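Local coordinates for protein IroE-like serine hydrolase (Shewanella oneidensis, PDB 3GFF) that is probably a serine hydrolase with an alpha/beta-hydrolase fold that cleaves ester bonds, at residues V46-G51 against V140-S145. Residues are numbered along the deposited sequence; the frame is centred on the assembly and turned at random.
Sequences VYLLDG and VLVGHS
Leu48 and Val142 are neighbours whose side chains rise from the same face of the sheet. With CG beside its backbone N (chi1 -49°), Leu48 turns its CD2 methyl back across the strand gap, 3.6 Å from Val142 CB. Val142 CG2 also meets Val46, two residues before Leu48: Val46 CG1, held anti to the backbone N, approaches it obliquely at 3.8 Å, while Val46 CG2 packs alongside CB of Val140. Beta-branched valines suit this buried face, for they fill it close to the backbone. On the reverse face Leu49 and Leu141 cross, Leu49 CG lying 3.9 Å from Leu141 CD1; Phe117 of helix 114-132 covers Leu49 there. The Tyr47 ring leads away toward Ala126 and Ile129 of that helix, leaving Val140 O at its edge, in the ring plane.

These are neighbouring parallel strands in the middle of an alpha/beta-hydrolase sheet, joined by straight backbone bonds from Tyr47 N to Val140 O (2.8 Å), Val142 N to Tyr47 O and Leu49 N to Val142 O. Strand 138-144 leads into a GxSxG sequence consistent with a nucleophile elbow, where Gly143 brings no side chain to crowd the turn and Ser145, whose OG hydrogen-bonds to His247 NE2, is the probable nucleophile.

Past Leu48 the first strand becomes a loop and waters bridge the segments, one between Leu49 O and Val142 O. A second lies 2.9 Å from Asp50 OD2 and accepts from His144 N; a third, near OD2, lies in the plane of the His144 ring, 2.7 Å from ND1. Asp50 suits this place because its two oxygens can serve different partners: OD2 takes the waters, while OD1 forms a salt bridge with Arg86. The far ring nitrogen of His144, NE2, hydrogen-bonds to His247 O.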
loop_
_atom_site.group_PDB
_atom_site.type_symbol
_atom_site.label_atom_id
_atom_site.label_comp_id
_atom_site.label_asym_id
_atom_site.label_seq_id
_atom_site.Cartn_x
_atom_site.Cartn_y
_atom_site.Cartn_z
ATOM N N VAL A 46 9.968 -13.321 -5.537
ATOM C CA VAL A 46 10.182 -12.306 -4.500
ATOM C C VAL A 46 10.023 -13.023 -3.170
ATOM O O VAL A 46 8.939 -13.490 -2.792
ATOM C CB VAL A 46 9.251 -11.050 -4.653
ATOM C CG1 VAL A 46 9.469 -10.083 -3.519
ATOM C CG2 VAL A 46 9.550 -10.285 -5.989
ATOM N N TYR A 47 11.137 -13.158 -2.474
ATOM C CA TYR A 47 11.139 -13.791 -1.139
ATOM C C TYR A 47 10.933 -12.740 -0.057
ATOM O O TYR A 47 11.715 -11.815 0.031
ATOM C CB TYR A 47 12.466 -14.499 -0.897
ATOM C CG TYR A 47 12.669 -15.786 -1.692
ATOM C CD1 TYR A 47 13.196 -15.748 -2.970
ATOM C CD2 TYR A 47 12.420 -17.034 -1.127
ATOM C CE1 TYR A 47 13.437 -16.879 -3.670
ATOM C CE2 TYR A 47 12.639 -18.187 -1.824
ATOM C CZ TYR A 47 13.148 -18.102 -3.107
ATOM O OH TYR A 47 13.406 -19.216 -3.856
ATOM N N LEU A 48 9.876 -12.880 0.745
ATOM C CA LEU A 48 9.578 -11.943 1.828
ATOM C C LEU A 48 9.883 -12.595 3.199
ATOM O O LEU A 48 9.327 -13.654 3.521
ATOM C CB LEU A 48 8.098 -11.531 1.804
ATOM C CG LEU A 48 7.486 -11.070 0.470
ATOM C CD1 LEU A 48 5.991 -10.877 0.674
ATOM C CD2 LEU A 48 8.184 -9.747 -0.087
ATOM N N LEU A 49 10.780 -11.967 3.971
ATOM C CA LEU A 49 11.076 -12.390 5.333
ATOM C C LEU A 49 9.966 -11.892 6.256
ATOM O O LEU A 49 9.160 -11.057 5.844
ATOM C CB LEU A 49 12.423 -11.842 5.786
ATOM C CG LEU A 49 13.620 -12.320 4.966
ATOM C CD1 LEU A 49 14.910 -11.804 5.559
ATOM C CD2 LEU A 49 13.637 -13.836 4.853
ATOM N N ASP A 50 9.950 -12.403 7.493
ATOM C CA ASP A 50 8.908 -12.105 8.483
ATOM C C ASP A 50 7.542 -12.376 7.916
ATOM O O ASP A 50 6.618 -11.600 8.132
ATOM C CB ASP A 50 8.994 -10.658 8.978
ATOM C CG ASP A 50 10.149 -10.442 9.888
ATOM O OD1 ASP A 50 10.332 -11.311 10.786
ATOM O OD2 ASP A 50 10.863 -9.442 9.705
ATOM N N GLY A 51 7.407 -13.503 7.232
ATOM C CA GLY A 51 6.162 -13.850 6.548
ATOM C C GLY A 51 4.910 -13.893 7.389
ATOM O O GLY A 51 3.865 -13.531 6.898
ATOM N N VAL A 140 14.597 -11.914 -5.757
ATOM C CA VAL A 140 14.608 -10.695 -4.952
ATOM C C VAL A 140 14.372 -11.049 -3.484
ATOM O O VAL A 140 13.537 -11.867 -3.198
ATOM C CB VAL A 140 13.492 -9.694 -5.450
ATOM C CG1 VAL A 140 13.404 -8.420 -4.565
ATOM C CG2 VAL A 140 13.721 -9.328 -6.922
ATOM N N LEU A 141 15.134 -10.448 -2.570
ATOM C CA LEU A 141 14.954 -10.658 -1.127
ATOM C C LEU A 141 14.480 -9.342 -0.539
ATOM O O LEU A 141 15.114 -8.279 -0.782
ATOM C CB LEU A 141 16.245 -11.146 -0.431
ATOM C CG LEU A 141 16.199 -11.449 1.094
ATOM C CD1 LEU A 141 15.193 -12.546 1.432
ATOM C CD2 LEU A 141 17.593 -11.843 1.590
ATOM N N VAL A 142 13.369 -9.413 0.216
ATOM C CA VAL A 142 12.777 -8.263 0.916
ATOM C C VAL A 142 12.866 -8.504 2.449
ATOM O O VAL A 142 12.256 -9.432 2.992
ATOM C CB VAL A 142 11.294 -7.988 0.481
ATOM C CG1 VAL A 142 10.704 -6.774 1.213
ATOM C CG2 VAL A 142 11.175 -7.827 -1.042
ATOM N N GLY A 143 13.675 -7.689 3.124
ATOM C CA GLY A 143 13.884 -7.794 4.552
ATOM C C GLY A 143 13.573 -6.462 5.214
ATOM O O GLY A 143 13.989 -5.411 4.730
ATOM N N HIS A 144 12.807 -6.517 6.306
ATOM C CA HIS A 144 12.422 -5.355 7.080
ATOM C C HIS A 144 12.906 -5.546 8.512
ATOM O O HIS A 144 12.829 -6.675 9.054
ATOM C CB HIS A 144 10.900 -5.236 7.065
ATOM C CG HIS A 144 10.354 -4.241 8.032
ATOM N ND1 HIS A 144 9.756 -4.618 9.208
ATOM C CD2 HIS A 144 10.349 -2.885 8.017
ATOM C CE1 HIS A 144 9.375 -3.535 9.864
ATOM N NE2 HIS A 144 9.738 -2.469 9.174
ATOM N N SER A 145 13.380 -4.464 9.125
ATOM C CA SER A 145 13.849 -4.480 10.512
ATOM C C SER A 145 14.995 -5.454 10.600
ATOM O O SER A 145 15.933 -5.367 9.801
ATOM C CB SER A 145 12.705 -4.822 11.474
ATOM O OG SER A 145 13.045 -4.596 12.851
HETATM O O HOH W 1 9.935 -8.647 4.825
HETATM O O HOH W 2 11.395 -8.935 6.934
HETATM O O HOH W 3 9.609 -7.245 9.997
#